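Lin1840 protein (Listeria innocua serovar 6a, PDB 4ZOC) probably hydrolyses terminal, non-reducing beta-D-glucosyl residues with release of beta-D-glucose, and takes part in beta-1,2-glucan metabolism. Local coordinates at residues A375-N380 with A521-W526; A543-G548 with G601-E606; S136-L141 with C189-A194; P145-V150 with G202-T207; I642-Q647 with F678-E683. The protein carries 2 engineered substitutions. All coordinates share one frame; numbering follows the deposited sequence.

How the contacts relate
The contacts fall into two touching pairs and one outlier. Contacts 3 and 4 lie in the TIM-barrel domain with centres 15 Å apart; Met138 of contact 3 packs against Trp147 and Arg149 of contact 4. The side chain of Arg149 is about 6 Å, and that of Lys191 about 8 Å, from a bound beta-D-glucopyranose. Contacts 1 and 2, centres 10 Å apart, belong to the C-terminal family 3 domain and meet where Leu377 packs on Pro546. Contact 5, in the fibronectin type III-like domain, lies 25 Å from contact 2 between centres; its Leu646 side chain is about 10 Å from the bound magnesium ion.

Contact 1: A375-N380 with A521-W526; sequences AVLLEN and ALLELW
Leu377 and Leu523 meet on one side of the two-stranded pairing, their side chains crossing at about a right angle. Both have CG anti to the backbone N and turn CD1 by a similar chi2, near 60°, so that the two CD1 methyls meet at 4.1 Å. Leu523 CD1 also rests 3.9 Å from Leu377 CA, so this branch lies against the main chain as well. Leu522 points to the other side. Its CD2 meets Leu378 CD1 at 3.9 Å, while its CB lies beside CB of Glu379, whose carboxylate turns off toward Tyr596. Leu522 has two facing residues because the antiparallel strands 376-380 and 521-524 slip by one residue here in a classic beta bulge. Leu522 O accepts from Leu378 N at 2.8 Å, almost head-on, and from Glu379 N at 3.2 Å, in the carbonyl plane on a lone pair. Strand 376-380 is outermost in the mixed sheet of the C-terminal domain, antiparallel to the others, which run parallel. Leu378, within the bulge, also lies side by side with Glu524. With CG anti to the backbone N (chi1 169°), Glu524 sets this methylene over a face of the Trp526 ring; the bend at chi2 then turns the carboxylate so that OE1 accepts from Trp526 N at 2.9 Å. OE2 is taken by Asn506. A long acid suits this place: methylenes pack, oxygens bond.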
# COMPACT_ATOMS: atom_id res chain seq x y z
N ALA A 375 17.20 8.56 -21.73
CA ALA A 375 16.35 7.55 -22.41
C ALA A 375 16.85 6.15 -22.04
O ALA A 375 18.07 5.95 -21.80
CB ALA A 375 16.37 7.73 -23.89
N VAL A 376 15.94 5.17 -22.09
CA VAL A 376 16.28 3.80 -21.67
C VAL A 376 15.86 2.85 -22.74
O VAL A 376 14.71 2.77 -23.14
CB VAL A 376 15.64 3.36 -20.35
CG1 VAL A 376 16.13 1.96 -19.97
CG2 VAL A 376 15.91 4.37 -19.26
N LEU A 377 16.86 2.19 -23.30
CA LEU A 377 16.60 1.17 -24.29
C LEU A 377 16.18 -0.07 -23.60
O LEU A 377 16.96 -0.66 -22.85
CB LEU A 377 17.85 0.92 -25.17
CG LEU A 377 17.62 -0.08 -26.35
CD1 LEU A 377 16.60 0.37 -27.40
CD2 LEU A 377 18.96 -0.43 -27.02
N LEU A 378 14.96 -0.50 -23.84
CA LEU A 378 14.37 -1.63 -23.04
C LEU A 378 14.38 -2.97 -23.80
O LEU A 378 14.51 -4.07 -23.18
CB LEU A 378 12.95 -1.28 -22.66
CG LEU A 378 12.77 -0.13 -21.66
CD1 LEU A 378 11.31 0.12 -21.46
CD2 LEU A 378 13.50 -0.50 -20.38
N GLU A 379 14.25 -2.89 -25.11
CA GLU A 379 14.33 -4.08 -26.04
C GLU A 379 15.04 -3.69 -27.32
O GLU A 379 14.88 -2.55 -27.81
CB GLU A 379 12.95 -4.69 -26.44
CG GLU A 379 12.08 -5.16 -25.28
CD GLU A 379 12.60 -6.38 -24.53
OE1 GLU A 379 13.51 -7.10 -25.07
OE2 GLU A 379 12.06 -6.59 -23.42
N ASN A 380 15.79 -4.62 -27.88
CA ASN A 380 16.39 -4.44 -29.23
C ASN A 380 16.75 -5.81 -29.70
O ASN A 380 17.89 -6.27 -29.55
CB ASN A 380 17.60 -3.57 -29.15
CG ASN A 380 18.14 -3.17 -30.53
OD1 ASN A 380 17.45 -3.22 -31.52
ND2 ASN A 380 19.39 -2.78 -30.55
N ALA A 521 11.91 -3.62 -31.05
CA ALA A 521 12.64 -2.73 -30.19
C ALA A 521 11.73 -1.79 -29.48
O ALA A 521 10.59 -1.48 -29.91
CB ALA A 521 13.74 -1.92 -30.94
N LEU A 522 12.19 -1.39 -28.31
CA LEU A 522 11.36 -0.57 -27.36
C LEU A 522 12.28 0.41 -26.63
O LEU A 522 13.23 0.02 -25.97
CB LEU A 522 10.59 -1.44 -26.33
CG LEU A 522 9.92 -0.67 -25.21
CD1 LEU A 522 8.86 0.20 -25.82
CD2 LEU A 522 9.26 -1.67 -24.23
N LEU A 523 12.06 1.68 -26.93
CA LEU A 523 12.88 2.80 -26.45
C LEU A 523 12.01 3.77 -25.61
O LEU A 523 11.02 4.36 -26.08
CB LEU A 523 13.52 3.52 -27.63
CG LEU A 523 14.51 4.71 -27.29
CD1 LEU A 523 15.67 4.24 -26.44
CD2 LEU A 523 14.92 5.46 -28.56
N GLU A 524 12.38 3.87 -24.34
CA GLU A 524 11.71 4.70 -23.37
C GLU A 524 12.33 6.08 -23.34
O GLU A 524 13.46 6.26 -22.86
CB GLU A 524 11.75 4.01 -22.00
CG GLU A 524 11.29 4.91 -20.83
CD GLU A 524 9.82 5.25 -20.88
OE1 GLU A 524 9.45 6.17 -21.70
OE2 GLU A 524 9.05 4.59 -20.15
N LEU A 525 11.64 7.02 -23.94
CA LEU A 525 12.12 8.43 -24.03
C LEU A 525 11.62 9.29 -22.92
O LEU A 525 12.11 10.43 -22.81
CB LEU A 525 11.67 9.11 -25.33
CG LEU A 525 12.52 8.46 -26.39
CD1 LEU A 525 11.78 7.87 -27.54
CD2 LEU A 525 13.87 8.99 -26.69
N TRP A 526 10.67 8.78 -22.12
CA TRP A 526 9.97 9.58 -21.09
C TRP A 526 9.42 10.87 -21.78
O TRP A 526 8.84 10.80 -22.87
CB TRP A 526 10.89 9.89 -19.95
CG TRP A 526 11.43 8.66 -19.25
CD1 TRP A 526 12.71 8.19 -19.25
CD2 TRP A 526 10.70 7.83 -18.33
NE1 TRP A 526 12.81 7.08 -18.40
CE2 TRP A 526 11.60 6.87 -17.80
CE3 TRP A 526 9.38 7.84 -17.86
CZ2 TRP A 526 11.17 5.85 -16.87
CZ3 TRP A 526 8.99 6.87 -16.91
CH2 TRP A 526 9.89 5.90 -16.43

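Contact 2: A543-G548 with G601-E606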
# COMPACT_ATOMS: atom_id res chain seq x y z
N ALA A 543 23.76 8.01 -33.74
CA ALA A 543 24.58 9.15 -33.47
C ALA A 543 24.80 9.24 -31.96
O ALA A 543 25.90 9.64 -31.52
CB ALA A 543 23.93 10.36 -34.02
N SER A 544 23.78 8.86 -31.18
CA SER A 544 23.94 8.63 -29.72
C SER A 544 23.61 7.18 -29.35
O SER A 544 22.75 6.60 -29.97
CB SER A 544 23.05 9.60 -28.96
OG SER A 544 23.52 10.92 -29.13
N ASN A 545 24.31 6.62 -28.36
CA ASN A 545 24.11 5.26 -28.02
C ASN A 545 23.35 5.26 -26.67
O ASN A 545 23.84 5.85 -25.69
CB ASN A 545 25.48 4.61 -27.87
CG ASN A 545 25.44 3.15 -27.56
OD1 ASN A 545 24.40 2.55 -27.35
ND2 ASN A 545 26.64 2.54 -27.56
N PRO A 546 22.11 4.68 -26.65
CA PRO A 546 21.33 4.68 -25.36
C PRO A 546 22.20 4.30 -24.20
O PRO A 546 22.92 3.27 -24.29
CB PRO A 546 20.23 3.63 -25.62
CG PRO A 546 20.08 3.67 -27.11
CD PRO A 546 21.44 3.87 -27.68
N SER A 547 22.00 4.96 -23.05
CA SER A 547 22.75 4.69 -21.90
C SER A 547 22.07 4.84 -20.59
O SER A 547 22.70 4.65 -19.53
CB SER A 547 24.03 5.51 -21.90
OG SER A 547 23.78 6.88 -21.70
N GLY A 548 20.78 5.15 -20.63
CA GLY A 548 19.94 5.22 -19.44
C GLY A 548 19.56 3.86 -18.84
O GLY A 548 19.61 2.81 -19.51
N GLY A 601 18.92 -1.35 -18.46
CA GLY A 601 18.87 -0.60 -19.73
C GLY A 601 19.86 -1.27 -20.68
O GLY A 601 20.89 -1.84 -20.26
N LYS A 602 19.55 -1.25 -21.94
CA LYS A 602 20.43 -1.86 -22.95
C LYS A 602 21.36 -0.81 -23.57
O LYS A 602 21.34 0.41 -23.23
CB LYS A 602 19.59 -2.60 -23.97
CG LYS A 602 18.80 -3.75 -23.36
CD LYS A 602 17.92 -4.37 -24.42
CE LYS A 602 18.69 -5.11 -25.50
NZ LYS A 602 19.76 -6.03 -25.07
N SER A 603 22.19 -1.27 -24.48
CA SER A 603 23.17 -0.38 -25.15
C SER A 603 23.40 -1.02 -26.54
O SER A 603 23.18 -2.23 -26.70
CB SER A 603 24.51 -0.38 -24.37
OG SER A 603 25.61 0.30 -25.03
N TYR A 604 23.94 -0.22 -27.48
CA TYR A 604 24.50 -0.70 -28.72
C TYR A 604 25.89 -1.37 -28.53
O TYR A 604 26.36 -2.05 -29.44
CB TYR A 604 24.55 0.40 -29.79
CG TYR A 604 23.22 1.04 -30.06
CD1 TYR A 604 22.02 0.30 -29.90
CD2 TYR A 604 23.14 2.33 -30.51
CE1 TYR A 604 20.79 0.85 -30.21
CE2 TYR A 604 21.92 2.92 -30.78
CZ TYR A 604 20.73 2.20 -30.61
OH TYR A 604 19.51 2.85 -30.87
N SER A 605 26.52 -1.16 -27.39
CA SER A 605 27.82 -1.67 -27.10
C SER A 605 27.68 -2.91 -26.18
O SER A 605 26.59 -3.31 -25.72
CB SER A 605 28.61 -0.60 -26.36
OG SER A 605 28.69 0.63 -27.00
N GLU A 606 28.81 -3.51 -25.88
CA GLU A 606 28.90 -4.64 -24.93
C GLU A 606 30.09 -4.37 -24.01
O GLU A 606 31.13 -3.87 -24.43
CB GLU A 606 29.25 -5.87 -25.72
CG GLU A 606 28.25 -6.89 -26.13
CD GLU A 606 29.01 -8.23 -26.32
OE1 GLU A 606 29.82 -8.31 -27.24
OE2 GLU A 606 28.88 -9.22 -25.54
O HOH W 1 25.55 2.66 -24.07
O HOH W 2 19.51 2.30 -22.30
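Tyr604 receives Pro546 over one face of its ring: Pro546 CD sits 3.5 Å from the ring centroid, 23° off the normal, a CH-pi contact displaced toward the rim near CE2. The two side chains cross at about a right angle, and proline suits the spot because its CD, next to the electron-withdrawing ring nitrogen, has slightly polarised hydrogens to offer to the aromatic cloud. The Tyr604 hydroxyl reaches past this contact to Leu539 O. Asn545 lies alongside the same tyrosine, running the opposite way with its amide plane nearly parallel to the ring. With CG anti to the backbone N (chi1 -178°), its OD1 is carried to Tyr604 N, accepting a hydrogen bond of 2.8 Å. The other end of the amide, ND2, makes a weak bond to Ser605 OG at 2.9 Å and an ordinary hydrogen bond to Ala637 O, so both ends of the amide have partners and its rotation is fixed; Ser605 OG has a stronger partner in Ile636 O. Farther along, two waters bridge the segments. One donates to Pro546 O and accepts from Ser603 OG; the second links two carbonyls, which cannot bond to each other, by donating to Gly548 O and Lys602 O, 2.8 Å from each. Gly601, lacking a side chain, lets its CA come within 3.5 Å of Gly548 O. Ser603 OG also accepts from Ser605 N at 2.9 Å, closing an ST turn, a compact bend here in the loop between helix 532-541 and strand 607-611.

Contact 3: S136-L141 with C189-A194; sequences SPMLDL and CVKHFA
Lys191, Ser136 and Asp140 bury the most surface here, and each engages the opposite segment differently. Lys191 stretches its aliphatic chain along Met138, CE lying 4.0 Å from Met138 CB, before NZ goes on to Phe135 O. Its CG takes the crowded position between backbone N and carbonyl carbon (chi1 67°), which sets that methylene over the centre of the His192 ring across a cis peptide. The main chain of Lys191 is gripped too: its N donates to Pro137 O and its O accepts from Leu139 N at 2.8 Å. Asp140 holds His192 with both oxygens. OD1 accepts from His192 N at 2.9 Å, and OD2 uses its syn lone pair for His192 ND1 at 2.8 Å, nearly in the ring plane. This double grip fixes the imidazole rotation and, with ND1 donating, directs NE2 away from the acid; Tyr223 is a further partner of OD1. Ser136 contributes its carbonyl, met by Cys189 N from above the carbonyl plane, while its hydroxyl bonds Tyr172 on helix 158-173. Strand 187-193 of the TIM barrel thus lies between the continuation of strand 133-134 and strand 233-236, with helix 221-228 against Leu139 and Val190.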
# COMPACT_ATOMS: atom_id res chain seq x y z
N SER A 136 12.26 23.37 -6.39
CA SER A 136 12.96 22.19 -6.84
C SER A 136 14.26 22.09 -6.05
O SER A 136 14.81 23.11 -5.63
CB SER A 136 13.25 22.28 -8.36
OG SER A 136 14.10 21.26 -8.85
N PRO A 137 14.76 20.88 -5.78
CA PRO A 137 14.37 19.54 -6.23
C PRO A 137 13.16 18.93 -5.47
O PRO A 137 12.92 19.19 -4.29
CB PRO A 137 15.60 18.72 -5.96
CG PRO A 137 16.20 19.36 -4.75
CD PRO A 137 15.98 20.84 -4.97
N MET A 138 12.39 18.09 -6.19
CA MET A 138 11.39 17.24 -5.57
C MET A 138 12.05 15.90 -5.22
O MET A 138 12.55 15.15 -6.11
CB MET A 138 10.23 17.08 -6.56
CG MET A 138 9.04 16.34 -6.02
SD MET A 138 9.23 14.53 -6.17
CE MET A 138 7.47 14.12 -6.10
N LEU A 139 12.03 15.58 -3.94
CA LEU A 139 12.81 14.46 -3.37
C LEU A 139 11.97 13.39 -2.70
O LEU A 139 12.44 12.64 -1.84
CB LEU A 139 13.88 15.00 -2.44
CG LEU A 139 14.90 15.90 -3.15
CD1 LEU A 139 15.85 16.52 -2.13
CD2 LEU A 139 15.73 15.10 -4.16
N ASP A 140 10.70 13.29 -3.12
CA ASP A 140 9.78 12.31 -2.53
C ASP A 140 10.11 10.97 -3.17
O ASP A 140 10.06 10.78 -4.44
CB ASP A 140 8.32 12.71 -2.82
CG ASP A 140 8.02 14.14 -2.38
OD1 ASP A 140 8.61 14.63 -1.39
OD2 ASP A 140 7.22 14.81 -3.04
N LEU A 141 10.44 9.99 -2.32
CA LEU A 141 10.64 8.61 -2.75
C LEU A 141 9.32 8.07 -3.28
O LEU A 141 8.25 8.33 -2.68
CB LEU A 141 11.09 7.77 -1.54
CG LEU A 141 11.46 6.31 -1.79
CD1 LEU A 141 12.79 6.32 -2.47
CD2 LEU A 141 11.51 5.57 -0.49
N CYS A 189 14.52 25.16 -3.27
CA CYS A 189 13.59 24.81 -2.25
C CYS A 189 13.28 23.30 -2.39
O CYS A 189 12.63 22.87 -3.32
CB CYS A 189 12.28 25.56 -2.43
SG CYS A 189 11.02 25.23 -1.24
N VAL A 190 13.70 22.56 -1.39
CA VAL A 190 13.48 21.10 -1.28
C VAL A 190 12.00 20.88 -1.07
O VAL A 190 11.43 21.56 -0.25
CB VAL A 190 14.31 20.53 -0.07
CG1 VAL A 190 13.91 19.13 0.36
CG2 VAL A 190 15.80 20.49 -0.41
N LYS A 191 11.39 19.88 -1.72
CA LYS A 191 9.98 19.59 -1.47
C LYS A 191 9.81 18.05 -1.66
O LYS A 191 10.70 17.40 -2.27
CB LYS A 191 9.04 20.41 -2.40
CG LYS A 191 9.14 20.01 -3.85
CD LYS A 191 8.44 21.01 -4.73
CE LYS A 191 8.24 20.55 -6.14
NZ LYS A 191 7.63 21.59 -6.96
N HIS A 192 8.76 17.48 -1.09
CA HIS A 192 7.75 18.05 -0.23
C HIS A 192 7.93 17.36 1.13
O HIS A 192 7.83 16.14 1.24
CB HIS A 192 6.29 17.75 -0.75
CG HIS A 192 6.04 18.23 -2.14
ND1 HIS A 192 6.34 17.47 -3.25
CD2 HIS A 192 5.47 19.38 -2.61
CE1 HIS A 192 6.02 18.16 -4.35
NE2 HIS A 192 5.47 19.31 -3.98
N PHE A 193 8.19 18.14 2.15
CA PHE A 193 8.57 17.57 3.44
C PHE A 193 7.29 17.11 4.16
O PHE A 193 6.49 17.96 4.54
CB PHE A 193 9.40 18.59 4.27
CG PHE A 193 10.28 17.96 5.31
CD1 PHE A 193 11.47 17.33 4.94
CD2 PHE A 193 9.91 17.99 6.65
CE1 PHE A 193 12.31 16.76 5.89
CE2 PHE A 193 10.74 17.44 7.62
CZ PHE A 193 11.91 16.79 7.23
N ALA A 194 7.01 15.79 4.34
CA ALA A 194 7.78 14.64 3.93
C ALA A 194 6.89 13.51 3.54
O ALA A 194 5.77 13.45 4.02
CB ALA A 194 8.64 14.08 5.09

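Contact 4: P145-V150 with G202-T207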
# COMPACT_ATOMS: atom_id res chain seq x y z
N PRO A 145 3.62 3.96 -9.25
CA PRO A 145 3.44 4.69 -10.46
C PRO A 145 2.01 5.09 -10.83
O PRO A 145 1.82 5.79 -11.85
CB PRO A 145 4.05 3.77 -11.51
CG PRO A 145 3.97 2.43 -10.96
CD PRO A 145 4.01 2.55 -9.46
N ARG A 146 1.01 4.74 -10.01
CA ARG A 146 -0.37 5.32 -10.20
C ARG A 146 -0.31 6.79 -9.96
O ARG A 146 -1.02 7.58 -10.63
CB ARG A 146 -1.36 4.67 -9.25
CG ARG A 146 -1.68 3.26 -9.64
CD ARG A 146 -2.46 2.54 -8.57
NE ARG A 146 -1.69 2.34 -7.34
CZ ARG A 146 -2.09 1.57 -6.33
NH1 ARG A 146 -3.25 0.97 -6.35
NH2 ARG A 146 -1.30 1.40 -5.28
N TRP A 147 0.53 7.22 -9.04
CA TRP A 147 0.65 8.64 -8.64
C TRP A 147 1.28 9.42 -9.77
O TRP A 147 2.44 9.15 -10.21
CB TRP A 147 1.60 8.74 -7.42
CG TRP A 147 1.59 10.00 -6.67
CD1 TRP A 147 0.51 10.67 -6.26
CD2 TRP A 147 2.72 10.74 -6.18
NE1 TRP A 147 0.86 11.75 -5.49
CE2 TRP A 147 2.20 11.82 -5.40
CE3 TRP A 147 4.10 10.52 -6.21
CZ2 TRP A 147 3.02 12.74 -4.71
CZ3 TRP A 147 4.92 11.43 -5.58
CH2 TRP A 147 4.39 12.54 -4.82
N GLY A 148 0.59 10.48 -10.21
CA GLY A 148 1.08 11.28 -11.32
C GLY A 148 2.37 12.01 -11.10
O GLY A 148 3.10 12.31 -12.03
N ARG A 149 2.65 12.27 -9.85
CA ARG A 149 3.86 13.05 -9.45
C ARG A 149 5.16 12.23 -9.43
O ARG A 149 6.20 12.80 -9.21
CB ARG A 149 3.62 13.72 -8.09
CG ARG A 149 2.35 14.57 -8.12
CD ARG A 149 2.24 15.53 -6.93
NE ARG A 149 3.13 16.65 -7.22
CZ ARG A 149 3.01 17.89 -6.77
NH1 ARG A 149 2.05 18.25 -5.92
NH2 ARG A 149 3.89 18.79 -7.19
N VAL A 150 5.14 10.93 -9.78
CA VAL A 150 6.35 10.18 -9.97
C VAL A 150 7.23 10.90 -10.99
O VAL A 150 8.47 10.77 -10.89
CB VAL A 150 6.17 8.69 -10.38
CG1 VAL A 150 5.45 7.94 -9.25
CG2 VAL A 150 5.41 8.53 -11.67
N GLY A 202 -2.00 5.39 -4.79
CA GLY A 202 -1.61 6.26 -5.88
C GLY A 202 -2.48 7.51 -6.01
O GLY A 202 -2.33 8.25 -6.92
N LEU A 203 -3.38 7.74 -5.04
CA LEU A 203 -4.42 8.73 -5.17
C LEU A 203 -3.89 10.11 -4.68
O LEU A 203 -3.32 10.23 -3.62
CB LEU A 203 -5.66 8.26 -4.34
CG LEU A 203 -6.82 9.20 -4.22
CD1 LEU A 203 -7.35 9.60 -5.61
CD2 LEU A 203 -7.93 8.57 -3.34
N GLU A 204 -4.02 11.13 -5.50
CA GLU A 204 -3.45 12.43 -5.13
C GLU A 204 -3.93 12.94 -3.80
O GLU A 204 -5.09 12.86 -3.42
CB GLU A 204 -3.72 13.46 -6.23
CG GLU A 204 -2.94 14.69 -6.06
CD GLU A 204 -1.48 14.41 -6.13
OE1 GLU A 204 -0.89 14.30 -7.24
OE2 GLU A 204 -0.82 14.24 -5.04
N TYR A 205 -2.97 13.46 -3.04
CA TYR A 205 -3.16 14.07 -1.70
C TYR A 205 -3.54 13.09 -0.66
O TYR A 205 -3.84 13.53 0.48
CB TYR A 205 -4.16 15.25 -1.70
CG TYR A 205 -4.06 16.19 -2.90
CD1 TYR A 205 -2.94 16.97 -3.10
CD2 TYR A 205 -5.07 16.26 -3.81
CE1 TYR A 205 -2.85 17.82 -4.18
CE2 TYR A 205 -4.99 17.08 -4.95
CZ TYR A 205 -3.89 17.88 -5.08
OH TYR A 205 -3.73 18.75 -6.09
N ASN A 206 -3.64 11.81 -1.00
CA ASN A 206 -4.21 10.82 -0.09
C ASN A 206 -3.27 10.45 1.07
O ASN A 206 -2.06 10.78 1.06
CB ASN A 206 -4.61 9.56 -0.86
CG ASN A 206 -5.61 8.70 -0.13
OD1 ASN A 206 -6.35 9.15 0.78
ND2 ASN A 206 -5.66 7.44 -0.53
N THR A 207 -3.86 9.82 2.09
CA THR A 207 -3.17 9.32 3.28
C THR A 207 -1.81 8.65 3.00
O THR A 207 -1.64 7.86 2.08
CB THR A 207 -4.10 8.29 3.93
OG1 THR A 207 -5.34 8.91 4.25
CG2 THR A 207 -3.50 7.65 5.18
O HOH W 3 -1.48 12.23 -9.10
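Gly202 tucks its backbone against Arg146 and Trp147, its CA only 4.3 Å from Trp147 CA and 3.7 Å from Arg146 CB. Its positive phi (73°) and lack of a side chain fit this tight approach, in which Trp147 CA also makes a CA-H...O contact with Gly202 O. The chain then folds into a type II turn from Leu203 to Asn206, while 148-150 begins a short 3-10 segment. Both pieces belong to loops that follow barrel strands, 133-134 and 187-193, and so lie at the end of the TIM barrel where the sugar binds. Glu204 spans them. Its CG lies over the centre of the Tyr205 ring, and a bend at chi2 (62°) swings the carboxylate so that OE2 meets Trp147 NE1 at 3.0 Å. The indole N-H arrives well above the carboxylate plane, and Tyr205 N reaches the same oxygen from that same face. OE1 accepts from a water held by Gly148 N and from Ala474 N, so both oxygens are satisfied despite burial. Arg149 presents its methylenes to the acid, CG and CD each 3.4 Å from OE1, and lays CB on a face of the Trp147 ring. Its guanidinium is turned aside to Glu152 and Tyr196. Tyr205 OH bonds Glu473 of the glucose pocket, whereas Arg146 is salt-bridged through NH2 to Asp144 and bonds through NH1 to Gly559 O and Ile561 O of the second subunit.

Contact 5: I642-Q647 with F678-E683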
# COMPACT_ATOMS: atom_id res chain seq x y z
N ILE A 642 28.02 1.53 -14.01
CA ILE A 642 28.49 0.56 -12.99
C ILE A 642 27.72 0.89 -11.71
O ILE A 642 27.65 2.06 -11.33
CB ILE A 642 29.98 0.66 -12.72
CG1 ILE A 642 30.76 0.44 -14.03
CG2 ILE A 642 30.35 -0.23 -11.56
CD1 ILE A 642 32.27 0.75 -14.01
N GLN A 643 27.10 -0.12 -11.11
CA GLN A 643 26.30 -0.02 -9.88
C GLN A 643 26.89 -0.90 -8.80
O GLN A 643 27.21 -2.06 -9.08
CB GLN A 643 24.84 -0.42 -10.13
CG GLN A 643 24.21 0.43 -11.23
CD GLN A 643 23.09 -0.20 -11.95
OE1 GLN A 643 22.19 -0.80 -11.37
NE2 GLN A 643 23.08 -0.02 -13.23
N VAL A 644 26.95 -0.37 -7.58
CA VAL A 644 27.38 -1.16 -6.41
C VAL A 644 26.28 -1.16 -5.37
O VAL A 644 25.84 -0.09 -4.91
CB VAL A 644 28.69 -0.63 -5.82
CG1 VAL A 644 29.12 -1.49 -4.65
CG2 VAL A 644 29.76 -0.50 -6.89
N TYR A 645 25.90 -2.38 -4.97
CA TYR A 645 24.91 -2.62 -3.97
C TYR A 645 25.49 -3.33 -2.73
O TYR A 645 26.46 -4.13 -2.80
CB TYR A 645 23.78 -3.46 -4.57
CG TYR A 645 23.07 -2.88 -5.77
CD1 TYR A 645 23.57 -3.06 -7.03
CD2 TYR A 645 21.84 -2.28 -5.62
CE1 TYR A 645 22.92 -2.57 -8.16
CE2 TYR A 645 21.18 -1.71 -6.72
CZ TYR A 645 21.71 -1.87 -7.96
OH TYR A 645 21.10 -1.37 -9.06
N LEU A 646 24.94 -2.99 -1.61
CA LEU A 646 25.22 -3.67 -0.38
C LEU A 646 23.94 -4.37 0.24
O LEU A 646 22.79 -3.85 0.17
CB LEU A 646 25.73 -2.65 0.59
CG LEU A 646 26.83 -3.04 1.56
CD1 LEU A 646 28.03 -3.66 0.78
CD2 LEU A 646 27.17 -1.76 2.30
N GLN A 647 24.15 -5.56 0.81
CA GLN A 647 23.21 -6.24 1.59
C GLN A 647 23.75 -6.54 3.00
O GLN A 647 24.87 -7.05 3.14
CB GLN A 647 22.81 -7.56 0.95
CG GLN A 647 21.80 -8.35 1.78
CD GLN A 647 21.48 -9.73 1.21
OE1 GLN A 647 22.21 -10.28 0.40
NE2 GLN A 647 20.33 -10.27 1.61
N PHE A 678 35.33 3.03 -5.99
CA PHE A 678 34.22 3.55 -5.15
C PHE A 678 34.61 3.40 -3.68
O PHE A 678 35.23 2.44 -3.33
CB PHE A 678 32.92 2.77 -5.39
CG PHE A 678 32.45 2.74 -6.80
CD1 PHE A 678 31.72 3.79 -7.32
CD2 PHE A 678 32.75 1.67 -7.61
CE1 PHE A 678 31.27 3.72 -8.61
CE2 PHE A 678 32.29 1.60 -8.90
CZ PHE A 678 31.56 2.63 -9.40
N GLU A 679 34.24 4.33 -2.82
CA GLU A 679 34.42 4.18 -1.36
C GLU A 679 33.06 3.97 -0.74
O GLU A 679 32.18 4.84 -0.84
CB GLU A 679 35.08 5.43 -0.76
CG GLU A 679 35.34 5.29 0.74
CD GLU A 679 35.95 6.48 1.39
OE1 GLU A 679 36.27 6.36 2.56
OE2 GLU A 679 36.09 7.54 0.75
N LEU A 680 32.84 2.82 -0.10
CA LEU A 680 31.57 2.62 0.62
C LEU A 680 31.98 2.88 2.05
O LEU A 680 32.71 2.05 2.64
CB LEU A 680 31.04 1.20 0.43
CG LEU A 680 30.86 0.70 -1.04
CD1 LEU A 680 30.18 -0.62 -1.16
CD2 LEU A 680 30.12 1.68 -1.83
N THR A 681 31.56 4.02 2.59
CA THR A 681 31.95 4.41 3.97
C THR A 681 31.15 3.57 4.90
O THR A 681 30.21 2.88 4.48
CB THR A 681 31.70 5.88 4.29
OG1 THR A 681 30.30 6.11 4.35
CG2 THR A 681 32.36 6.81 3.30
N SER A 682 31.45 3.65 6.20
CA SER A 682 30.70 2.85 7.17
C SER A 682 29.20 3.25 7.25
O SER A 682 28.35 2.44 7.59
CB SER A 682 31.38 2.84 8.52
OG SER A 682 31.32 4.10 9.09
N GLU A 683 28.89 4.48 6.89
CA GLU A 683 27.52 4.89 6.78
C GLU A 683 26.71 3.98 5.82
O GLU A 683 25.54 3.70 6.06
CB GLU A 683 27.44 6.39 6.36
CG GLU A 683 26.04 6.94 6.47
CD GLU A 683 25.19 6.64 5.24
OE1 GLU A 683 25.76 6.59 4.12
OE2 GLU A 683 23.96 6.44 5.39
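Val644 pushes its two methyls into different neighbours on the facing strand. CG2 lies over one face of the Phe678 ring, 4.1 Å from the centroid and shifted toward the rim, a CH-pi contact. CG1 instead meets Leu680 CD1 at 3.7 Å. This fork fills the notch between the ring and the leucine. In Phe678 CG is anti to the carbonyl carbon (chi1 -57°), and its ring extends far enough for Ile642 CG2 to touch the CE2 and CZ corner at 3.8 Å. At the other end Leu680 CD1 is itself the knob, dropping between Val644 and Leu646, whose CD1 lies 4.2 Å from it as the two side chains slide past each other in opposite directions. The axes of the short strand pieces 642-647 and 678-680 come within 9.9 Å and cross at -17°, the face-to-face spacing of a beta sandwich, as expected for the fibronectin type III-like domain. Residues alternate accordingly: Ile642, Val644 and Leu646 point inward, Gln643 and Tyr645 away. Branched aliphatics and one aromatic suit this layer, giving broad, interlocking surfaces. With no hydrogen bond across it, the contact probably owes its stability to dispersion and the burial of apolar surface.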